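Long-range contacts in cytochrome c552 (Thermochromatium tepidum, PDB 5ZE8), which carries five covalently bound c-type hemes at low redox potential and probably transfers electrons in a thermophilic purple sulfur photosynthetic bacterium: residues A[287-292]-A[396-401]; A[298-303]-A[388-393]; A[42-47]-A[206-211]. All coordinates share one frame; numbering follows the deposited sequence.

Interaction 1. Residues A[287-292]-A[396-401]; sequences FDLTTK and ALVRGE
V398 meets L289 through methyl groups: V398 CG1 lies 3.9 Å from L289 CD2, and the two side chains cross at about a right angle. The same leucine methyl rests against the opposing backbone, with L289 CD2 3.6 Å from V398 O. R399 points away from 287-292, and its guanidinium grips E401 side-on: R399 NE is 2.9 Å and R399 NH2 3.0 Å from E401 OE2. Both nitrogens approach that single oxygen on its anti side, while R399 NH1 pairs with E432 and E401 OE1 bonds to Y403. The strand axes come no closer than 7.9 Å at 156° between directions, too far for backbone pairing, so this is face-to-face packing of two beta sheets, as in a sandwich; L325 of the second sheet touches both L289 and V398. At G400, which has no side chain, the F287 ring reaches the main chain: F287 CE2 is 3.7 Å from G400 O, and the oxygen sits at the ring edge, near its plane. CG of F287 is anti to the backbone N (chi1 -175°) and CB points toward 396-401, which brings CE2 and CZ to G400. Replacing F287 by an alanine takes the ring away and is likely to open a gap beside the G400 carbonyl, leaving L323 and A429 without a surface they touch. At E401, the backbone N approaches F287 CZ obliquely, at 4.1 Å.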
loop_
_atom_site.group_PDB
_atom_site.type_symbol
_atom_site.label_atom_id
_atom_site.label_comp_id
_atom_site.label_asym_id
_atom_site.label_seq_id
_atom_site.Cartn_x
_atom_site.Cartn_y
_atom_site.Cartn_z
ATOM N N PHE A 287 -16.486 -12.543 -3.116
ATOM C CA PHE A 287 -16.640 -13.563 -2.103
ATOM C C PHE A 287 -18.003 -14.203 -2.171
ATOM O O PHE A 287 -18.988 -13.488 -2.186
ATOM C CB PHE A 287 -16.406 -12.882 -0.768
ATOM C CG PHE A 287 -16.403 -13.834 0.419
ATOM C CD1 PHE A 287 -15.344 -14.633 0.668
ATOM C CD2 PHE A 287 -17.494 -13.859 1.257
ATOM C CE1 PHE A 287 -15.364 -15.466 1.819
ATOM C CE2 PHE A 287 -17.516 -14.666 2.377
ATOM C CZ PHE A 287 -16.457 -15.474 2.646
ATOM N N ASP A 288 -18.067 -15.506 -2.225
ATOM C CA ASP A 288 -19.387 -16.196 -2.239
ATOM C C ASP A 288 -19.323 -17.545 -1.545
ATOM O O ASP A 288 -18.289 -18.170 -1.480
ATOM C CB ASP A 288 -19.858 -16.360 -3.681
ATOM C CG ASP A 288 -21.368 -16.531 -3.808
ATOM O OD1 ASP A 288 -22.162 -16.111 -2.905
ATOM O OD2 ASP A 288 -21.691 -17.073 -4.886
ATOM N N LEU A 289 -20.469 -17.926 -0.958
ATOM C CA LEU A 289 -20.627 -19.178 -0.215
ATOM C C LEU A 289 -21.793 -19.928 -0.850
ATOM O O LEU A 289 -22.817 -19.307 -1.089
ATOM C CB LEU A 289 -21.029 -18.884 1.201
ATOM C CG LEU A 289 -21.561 -20.027 2.079
ATOM C CD1 LEU A 289 -20.405 -20.990 2.267
ATOM C CD2 LEU A 289 -21.940 -19.449 3.396
ATOM N N THR A 290 -21.512 -21.159 -1.223
ATOM C CA THR A 290 -22.504 -22.129 -1.757
ATOM C C THR A 290 -22.595 -23.313 -0.823
ATOM O O THR A 290 -21.624 -23.677 -0.205
ATOM C CB THR A 290 -22.199 -22.623 -3.201
ATOM O OG1 THR A 290 -20.902 -23.272 -3.352
ATOM C CG2 THR A 290 -22.336 -21.534 -4.065
ATOM N N THR A 291 -23.783 -23.909 -0.689
ATOM C CA THR A 291 -23.854 -25.173 0.089
ATOM C C THR A 291 -24.679 -26.172 -0.697
ATOM O O THR A 291 -25.559 -25.756 -1.432
ATOM C CB THR A 291 -24.468 -24.982 1.504
ATOM O OG1 THR A 291 -25.848 -24.651 1.399
ATOM C CG2 THR A 291 -23.785 -23.856 2.258
ATOM N N LYS A 292 -24.322 -27.435 -0.558
ATOM C CA LYS A 292 -25.110 -28.562 -1.111
ATOM C C LYS A 292 -25.293 -29.534 0.054
ATOM O O LYS A 292 -24.434 -29.633 0.935
ATOM C CB LYS A 292 -24.364 -29.281 -2.252
ATOM C CG LYS A 292 -23.662 -28.411 -3.306
ATOM C CD LYS A 292 -24.086 -28.701 -4.777
ATOM C CE LYS A 292 -22.990 -28.382 -5.828
ATOM N NZ LYS A 292 -23.401 -27.905 -7.224
ATOM N N ALA A 396 -29.340 -24.089 10.806
ATOM C CA ALA A 396 -30.273 -23.213 10.158
ATOM C C ALA A 396 -29.568 -22.167 9.271
ATOM O O ALA A 396 -30.169 -21.677 8.321
ATOM C CB ALA A 396 -31.173 -22.578 11.200
ATOM N N LEU A 397 -28.296 -21.833 9.563
ATOM C CA LEU A 397 -27.604 -20.743 8.838
ATOM C C LEU A 397 -26.131 -21.106 8.747
ATOM O O LEU A 397 -25.580 -21.519 9.743
ATOM C CB LEU A 397 -27.694 -19.504 9.657
ATOM C CG LEU A 397 -27.018 -18.271 9.105
ATOM C CD1 LEU A 397 -27.643 -17.960 7.724
ATOM C CD2 LEU A 397 -27.231 -17.130 10.076
ATOM N N VAL A 398 -25.516 -20.888 7.583
ATOM C CA VAL A 398 -24.042 -20.988 7.430
ATOM C C VAL A 398 -23.620 -19.571 6.994
ATOM O O VAL A 398 -24.220 -18.990 6.079
ATOM C CB VAL A 398 -23.647 -22.031 6.412
ATOM C CG1 VAL A 398 -22.172 -22.112 6.240
ATOM C CG2 VAL A 398 -24.087 -23.444 6.833
ATOM N N ARG A 399 -22.576 -19.020 7.639
ATOM C CA ARG A 399 -22.210 -17.608 7.431
ATOM C C ARG A 399 -20.699 -17.607 7.286
ATOM O O ARG A 399 -19.968 -18.100 8.159
ATOM C CB ARG A 399 -22.694 -16.712 8.543
ATOM C CG ARG A 399 -22.165 -15.278 8.447
ATOM C CD ARG A 399 -22.967 -14.448 9.399
ATOM N NE ARG A 399 -22.336 -13.160 9.590
ATOM C CZ ARG A 399 -22.863 -11.981 9.356
ATOM N NH1 ARG A 399 -24.103 -11.793 8.866
ATOM N NH2 ARG A 399 -22.115 -10.927 9.621
ATOM N N GLY A 400 -20.250 -17.002 6.175
ATOM C CA GLY A 400 -18.843 -16.769 5.956
ATOM C C GLY A 400 -18.487 -15.326 6.079
ATOM O O GLY A 400 -19.234 -14.448 5.594
ATOM N N GLU A 401 -17.317 -15.068 6.676
ATOM C CA GLU A 401 -16.857 -13.742 6.885
ATOM C C GLU A 401 -15.383 -13.676 6.516
ATOM O O GLU A 401 -14.616 -14.541 6.906
ATOM C CB GLU A 401 -17.009 -13.288 8.335
ATOM C CG GLU A 401 -18.441 -13.159 8.806
ATOM C CD GLU A 401 -18.608 -12.820 10.287
ATOM O OE1 GLU A 401 -17.653 -12.778 11.092
ATOM O OE2 GLU A 401 -19.756 -12.496 10.698
#

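Interaction 2. Residues A[298-303]-A[388-393]; sequences IAAQVW and YEIPAK
I298 and A300 pair with I390 and Y388 as antiparallel hydrogen-bonded pairs, the strand directions differing by 142°. Four backbone bonds join them, with I298 N 2.7 Å from I390 O at the I298 end and Y388 N 2.9 Å from A300 O, nearly straight at 172°, at the other. Between them A299 and E389 form a non-hydrogen-bonded pair; beside it, A299 CA makes a CH...O contact of 3.4 Å with Y388 O. On the face of the isoleucines, I390 extends CD1 diagonally to A300 CB, 4.0 Å away. Past the last pair the chain turns, and A392 CB lies 3.9 Å from I298 CG1. The Y388 hydroxyl goes elsewhere, to D347. On the other face, the bend of E389 at chi2 (-89°) folds the carboxylate back over A299, with E389 OE2 4.0 Å from A299 CB. D294 lies close to that same oxygen, a like-charge pair that might raise the pKa of one of the two acids. The strand order 285-294, 297-306, 383-391 puts 383-391 at one edge of a three-stranded antiparallel sheet within this chain, whose face bearing A300, Y388 and I390 packs on L323, L325 and A327 of a second sheet, as in a beta sandwich.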
loop_
_atom_site.group_PDB
_atom_site.type_symbol
_atom_site.label_atom_id
_atom_site.label_comp_id
_atom_site.label_asym_id
_atom_site.label_seq_id
_atom_site.Cartn_x
_atom_site.Cartn_y
_atom_site.Cartn_z
ATOM N N ILE A 298 -23.350 -30.873 5.510
ATOM C CA ILE A 298 -23.574 -29.807 4.553
ATOM C C ILE A 298 -22.169 -29.584 3.936
ATOM O O ILE A 298 -21.224 -29.328 4.640
ATOM C CB ILE A 298 -24.040 -28.507 5.235
ATOM C CG1 ILE A 298 -25.437 -28.685 5.842
ATOM C CG2 ILE A 298 -23.886 -27.320 4.279
ATOM C CD1 ILE A 298 -25.643 -27.711 6.968
ATOM N N ALA A 299 -22.037 -29.776 2.640
ATOM C CA ALA A 299 -20.832 -29.392 1.911
ATOM C C ALA A 299 -20.917 -27.891 1.579
ATOM O O ALA A 299 -21.721 -27.425 0.815
ATOM C CB ALA A 299 -20.678 -30.225 0.665
ATOM N N ALA A 300 -19.995 -27.125 2.167
ATOM C CA ALA A 300 -19.972 -25.656 2.048
ATOM C C ALA A 300 -18.756 -25.322 1.196
ATOM O O ALA A 300 -17.723 -25.824 1.431
ATOM C CB ALA A 300 -19.858 -25.024 3.465
ATOM N N GLN A 301 -18.955 -24.519 0.147
ATOM C CA GLN A 301 -17.865 -24.097 -0.734
ATOM C C GLN A 301 -17.739 -22.617 -0.620
ATOM O O GLN A 301 -18.732 -21.902 -0.839
ATOM C CB GLN A 301 -18.172 -24.483 -2.169
ATOM C CG GLN A 301 -18.193 -25.992 -2.429
ATOM C CD GLN A 301 -19.564 -26.602 -2.223
ATOM O OE1 GLN A 301 -20.551 -26.115 -2.778
ATOM N NE2 GLN A 301 -19.639 -27.681 -1.433
ATOM N N VAL A 302 -16.532 -22.149 -0.276
ATOM C CA VAL A 302 -16.245 -20.736 -0.150
ATOM C C VAL A 302 -15.385 -20.416 -1.383
ATOM O O VAL A 302 -14.402 -21.059 -1.631
ATOM C CB VAL A 302 -15.535 -20.373 1.177
ATOM C CG1 VAL A 302 -15.120 -18.913 1.156
ATOM C CG2 VAL A 302 -16.463 -20.611 2.323
ATOM N N TRP A 303 -15.847 -19.466 -2.197
ATOM C CA TRP A 303 -15.118 -18.996 -3.382
ATOM C C TRP A 303 -14.629 -17.575 -3.160
ATOM O O TRP A 303 -15.439 -16.666 -2.771
ATOM C CB TRP A 303 -16.043 -19.065 -4.611
ATOM C CG TRP A 303 -16.746 -20.415 -4.766
ATOM C CD1 TRP A 303 -17.933 -20.822 -4.161
ATOM C CD2 TRP A 303 -16.305 -21.522 -5.547
ATOM N NE1 TRP A 303 -18.244 -22.124 -4.530
ATOM C CE2 TRP A 303 -17.266 -22.578 -5.377
ATOM C CE3 TRP A 303 -15.191 -21.742 -6.371
ATOM C CZ2 TRP A 303 -17.134 -23.814 -6.014
ATOM C CZ3 TRP A 303 -15.070 -22.991 -6.999
ATOM C CH2 TRP A 303 -16.043 -24.004 -6.807
ATOM N N TYR A 388 -15.622 -27.202 2.887
ATOM C CA TYR A 388 -15.817 -27.691 4.223
ATOM C C TYR A 388 -16.961 -28.686 4.329
ATOM O O TYR A 388 -17.901 -28.623 3.545
ATOM C CB TYR A 388 -16.090 -26.500 5.118
ATOM C CG TYR A 388 -14.879 -25.627 5.304
ATOM C CD1 TYR A 388 -13.970 -25.858 6.315
ATOM C CD2 TYR A 388 -14.662 -24.518 4.491
ATOM C CE1 TYR A 388 -12.877 -24.957 6.519
ATOM C CE2 TYR A 388 -13.580 -23.695 4.657
ATOM C CZ TYR A 388 -12.676 -23.906 5.645
ATOM O OH TYR A 388 -11.537 -23.076 5.812
ATOM N N GLU A 389 -16.857 -29.602 5.292
ATOM C CA GLU A 389 -17.922 -30.574 5.579
ATOM C C GLU A 389 -18.452 -30.318 6.990
ATOM O O GLU A 389 -17.762 -30.490 7.987
ATOM C CB GLU A 389 -17.371 -31.966 5.398
ATOM C CG GLU A 389 -16.914 -32.266 3.962
ATOM C CD GLU A 389 -17.989 -32.829 3.052
ATOM O OE1 GLU A 389 -17.619 -33.437 2.026
ATOM O OE2 GLU A 389 -19.206 -32.729 3.351
ATOM N N ILE A 390 -19.650 -29.813 7.031
ATOM C CA ILE A 390 -20.256 -29.318 8.271
ATOM C C ILE A 390 -21.340 -30.349 8.728
ATOM O O ILE A 390 -22.269 -30.606 7.995
ATOM C CB ILE A 390 -20.947 -27.929 8.113
ATOM C CG1 ILE A 390 -19.903 -26.858 7.644
ATOM C CG2 ILE A 390 -21.530 -27.486 9.459
ATOM C CD1 ILE A 390 -20.524 -25.536 7.345
ATOM N N PRO A 391 -21.254 -30.818 9.977
ATOM C CA PRO A 391 -22.354 -31.683 10.455
ATOM C C PRO A 391 -23.700 -30.940 10.341
ATOM O O PRO A 391 -23.830 -29.739 10.742
ATOM C CB PRO A 391 -21.960 -31.973 11.913
ATOM C CG PRO A 391 -20.511 -31.619 12.008
ATOM C CD PRO A 391 -20.213 -30.587 11.005
ATOM N N ALA A 392 -24.733 -31.589 9.764
ATOM C CA ALA A 392 -25.950 -30.894 9.416
ATOM C C ALA A 392 -26.958 -30.712 10.540
ATOM O O ALA A 392 -27.764 -29.809 10.450
ATOM C CB ALA A 392 -26.630 -31.541 8.193
ATOM N N LYS A 393 -26.887 -31.568 11.585
ATOM C CA LYS A 393 -27.821 -31.533 12.719
ATOM C C LYS A 393 -28.048 -30.149 13.310
ATOM O O LYS A 393 -27.130 -29.538 13.885
ATOM C CB LYS A 393 -27.317 -32.520 13.811
ATOM C CG LYS A 393 -27.957 -32.320 15.189
ATOM C CD LYS A 393 -27.829 -33.570 16.059
ATOM C CE LYS A 393 -29.119 -34.379 15.976
ATOM N NZ LYS A 393 -29.025 -35.732 16.596
#

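Interaction 3. Residues A[42-47]-A[206-211]; sequences SELCAN and TIPALT. With HEC (heme c), chain B.
L44 is the bump of this contact, and I207, P208 and L210 form the hollow that receives it. Its CG stands anti to the backbone N (chi1 174°), which carries both methyls out from the weakly bonded helical turn about 42-46. One branch slides past I207 in the opposite direction, L44 CD1 coming within 3.9 Å of I207 CD1. The other fits between two neighbours: L44 CD2 is 4.1 Å from P208 CD and equally 4.1 Å from L210 CD1, which it meets tip to tip. Next to this knob is C45, whose SG is covalently bonded to heme CAB at 1.9 Å; it is the first cysteine of a CXXCH heme-attachment motif, so the contact is part of the wall of a heme c pocket. I207 and L210, which receive L44, also touch the heme. L210 CD1 comes down over the meso carbon CHC at 3.6 Å, and I207 CG2 lies on the same side of the porphyrin, 3.9 Å from heme CMC. The L44 backbone comes from the other side of the porphyrin plane, its O 3.6 Å from heme CMC. P194 touches both I207 and L210, and the carbonyl of L210 accepts a hydrogen bond from H195 ND1.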
loop_
_atom_site.group_PDB
_atom_site.type_symbol
_atom_site.label_atom_id
_atom_site.label_comp_id
_atom_site.label_asym_id
_atom_site.label_seq_id
_atom_site.Cartn_x
_atom_site.Cartn_y
_atom_site.Cartn_z
ATOM N N SER A 42 2.924 21.451 -0.160
ATOM C CA SER A 42 1.667 21.044 -0.850
ATOM C C SER A 42 0.555 22.113 -0.656
ATOM O O SER A 42 -0.432 22.170 -1.438
ATOM C CB SER A 42 1.215 19.667 -0.368
ATOM O OG SER A 42 2.277 18.708 -0.541
ATOM N N GLU A 43 0.657 22.881 0.439
ATOM C CA GLU A 43 -0.279 23.961 0.693
ATOM C C GLU A 43 -0.231 25.004 -0.445
ATOM O O GLU A 43 -1.253 25.666 -0.697
ATOM C CB GLU A 43 -0.003 24.612 2.068
ATOM C CG GLU A 43 -0.104 23.674 3.223
ATOM C CD GLU A 43 -1.497 23.124 3.447
ATOM O OE1 GLU A 43 -2.457 23.903 3.286
ATOM O OE2 GLU A 43 -1.643 21.908 3.843
ATOM N N LEU A 44 0.899 25.228 -1.074
ATOM C CA LEU A 44 0.978 26.161 -2.183
ATOM C C LEU A 44 0.168 25.641 -3.359
ATOM O O LEU A 44 -0.674 26.335 -3.880
ATOM C CB LEU A 44 2.427 26.414 -2.642
ATOM C CG LEU A 44 2.439 27.312 -3.923
ATOM C CD1 LEU A 44 1.772 28.660 -3.589
ATOM C CD2 LEU A 44 3.790 27.516 -4.503
ATOM N N CYS A 45 0.309 24.374 -3.691
ATOM C CA CYS A 45 -0.419 23.726 -4.749
ATOM C C CYS A 45 -1.895 23.775 -4.540
ATOM O O CYS A 45 -2.645 23.929 -5.485
ATOM C CB CYS A 45 0.074 22.279 -4.921
ATOM S SG CYS A 45 1.841 21.994 -4.959
ATOM N N ALA A 46 -2.359 23.690 -3.278
ATOM C CA ALA A 46 -3.735 23.653 -2.902
ATOM C C ALA A 46 -4.425 24.928 -3.268
ATOM O O ALA A 46 -5.618 24.887 -3.444
ATOM C CB ALA A 46 -3.896 23.480 -1.410
ATOM N N ASN A 47 -3.681 25.993 -3.470
ATOM C CA ASN A 47 -4.351 27.231 -3.958
ATOM C C ASN A 47 -5.115 27.075 -5.233
ATOM O O ASN A 47 -6.143 27.737 -5.392
ATOM C CB ASN A 47 -3.338 28.321 -4.108
ATOM C CG ASN A 47 -2.869 28.869 -2.788
ATOM O OD1 ASN A 47 -1.695 29.057 -2.591
ATOM N ND2 ASN A 47 -3.807 29.167 -1.894
ATOM N N THR A 206 1.971 36.764 -4.932
ATOM C CA THR A 206 2.785 36.316 -6.048
ATOM C C THR A 206 3.001 34.809 -5.839
ATOM O O THR A 206 3.330 34.368 -4.721
ATOM C CB THR A 206 4.113 37.110 -6.234
ATOM O OG1 THR A 206 5.179 36.529 -5.482
ATOM C CG2 THR A 206 3.933 38.546 -5.820
ATOM N N ILE A 207 2.703 34.067 -6.901
ATOM C CA ILE A 207 3.015 32.620 -7.008
ATOM C C ILE A 207 4.305 32.509 -7.817
ATOM O O ILE A 207 4.379 32.967 -8.931
ATOM C CB ILE A 207 1.889 31.838 -7.714
ATOM C CG1 ILE A 207 0.525 32.097 -7.020
ATOM C CG2 ILE A 207 2.209 30.316 -7.804
ATOM C CD1 ILE A 207 0.408 31.683 -5.556
ATOM N N PRO A 208 5.329 31.852 -7.246
ATOM C CA PRO A 208 6.542 31.771 -8.070
ATOM C C PRO A 208 6.319 30.905 -9.342
ATOM O O PRO A 208 5.363 30.064 -9.391
ATOM C CB PRO A 208 7.498 31.123 -7.120
ATOM C CG PRO A 208 6.656 30.206 -6.263
ATOM C CD PRO A 208 5.387 31.003 -6.063
ATOM N N ALA A 209 7.192 31.063 -10.349
ATOM C CA ALA A 209 7.188 30.165 -11.464
ATOM C C ALA A 209 7.416 28.699 -10.934
ATOM O O ALA A 209 8.297 28.415 -10.100
ATOM C CB ALA A 209 8.254 30.544 -12.470
ATOM N N LEU A 210 6.572 27.816 -11.420
ATOM C CA LEU A 210 6.549 26.372 -11.095
ATOM C C LEU A 210 6.698 25.614 -12.409
ATOM O O LEU A 210 5.760 25.070 -12.926
ATOM C CB LEU A 210 5.206 26.027 -10.364
ATOM C CG LEU A 210 5.116 26.693 -8.982
ATOM C CD1 LEU A 210 3.733 26.330 -8.476
ATOM C CD2 LEU A 210 6.196 26.182 -7.994
ATOM N N THR A 211 7.899 25.655 -12.962
ATOM C CA THR A 211 8.165 25.264 -14.274
ATOM C C THR A 211 7.950 23.783 -14.404
ATOM O O THR A 211 8.262 23.037 -13.454
ATOM C CB THR A 211 9.622 25.610 -14.540
ATOM O OG1 THR A 211 9.717 27.054 -14.396
ATOM C CG2 THR A 211 10.106 25.217 -15.922
HETATM FE FE HEC B . -0.678 23.315 -11.182
HETATM C CHA HEC B . -2.007 21.917 -14.023
HETATM C CHB HEC B . 0.937 20.386 -10.466
HETATM C CHC HEC B . 0.585 24.667 -8.285
HETATM C CHD HEC B . -2.363 26.225 -11.759
HETATM N NA HEC B . -0.498 21.535 -12.087
HETATM C C1A HEC B . -1.126 21.170 -13.269
HETATM C C2A HEC B . -0.766 19.838 -13.627
HETATM C C3A HEC B . 0.044 19.373 -12.610
HETATM C C4A HEC B . 0.243 20.431 -11.663
HETATM C CMA HEC B . 0.721 18.012 -12.524
HETATM C CAA HEC B . -1.297 19.062 -14.800
HETATM C CBA HEC B . -0.740 19.466 -16.171
HETATM C CGA HEC B . -1.227 18.371 -17.109
HETATM O O1A HEC B . -2.376 18.419 -17.559
HETATM O O2A HEC B . -0.465 17.489 -17.555
HETATM N NB HEC B . 0.548 22.642 -9.673
HETATM C C1B HEC B . 1.079 21.390 -9.576
HETATM C C2B HEC B . 1.807 21.307 -8.375
HETATM C C3B HEC B . 1.725 22.471 -7.694
HETATM C C4B HEC B . 0.918 23.333 -8.597
HETATM C CMB HEC B . 2.485 19.963 -7.977
HETATM C CAB HEC B . 2.486 22.906 -6.475
HETATM C CBB HEC B . 3.911 22.708 -6.447
HETATM N NC HEC B . -0.857 25.131 -10.234
HETATM C C1C HEC B . -0.227 25.465 -9.042
HETATM C C2C HEC B . -0.683 26.749 -8.621
HETATM C C3C HEC B . -1.586 27.209 -9.578
HETATM C C4C HEC B . -1.650 26.209 -10.591
HETATM C CMC HEC B . -0.324 27.340 -7.270
HETATM C CAC HEC B . -2.391 28.485 -9.631
HETATM C CBC HEC B . -1.842 29.686 -9.253
HETATM N ND HEC B . -1.897 23.902 -12.556
HETATM C C1D HEC B . -2.485 25.155 -12.625
HETATM C C2D HEC B . -3.355 25.225 -13.779
HETATM C C3D HEC B . -3.266 24.053 -14.419
HETATM C C4D HEC B . -2.321 23.215 -13.621
HETATM C CMD HEC B . -4.216 26.416 -14.213
HETATM C CAD HEC B . -4.045 23.617 -15.635
HETATM C CBD HEC B . -5.314 22.848 -15.265
HETATM C CGD HEC B . -6.171 23.212 -14.091
HETATM O O1D HEC B . -6.937 24.223 -14.185
HETATM O O2D HEC B . -6.122 22.475 -13.056
#

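From the N terminus, interaction 3 comes first: helix 42-46, beside a heme attachment site, meets the chain again at 206-211, closing a loop of 158 residues before the other two open. Segment 287-292 then begins interaction 1. Strand 297-306 follows and, by pairing with 388-393, closes interaction 2 inside the loop that interaction 1 completes at 396-401. The nested pair touch, T290 O lying 2.8 Å from Q301 N, a probable hydrogen bond. Interaction 2 adds strand 383-391 to the sheet begun by 285-294 and 297-306, and interaction 1 presses it onto the sheet that holds 397-405. Interaction 3 stands on the opposite side of the chain's centre, its centre about 54 Å from that of interaction 1.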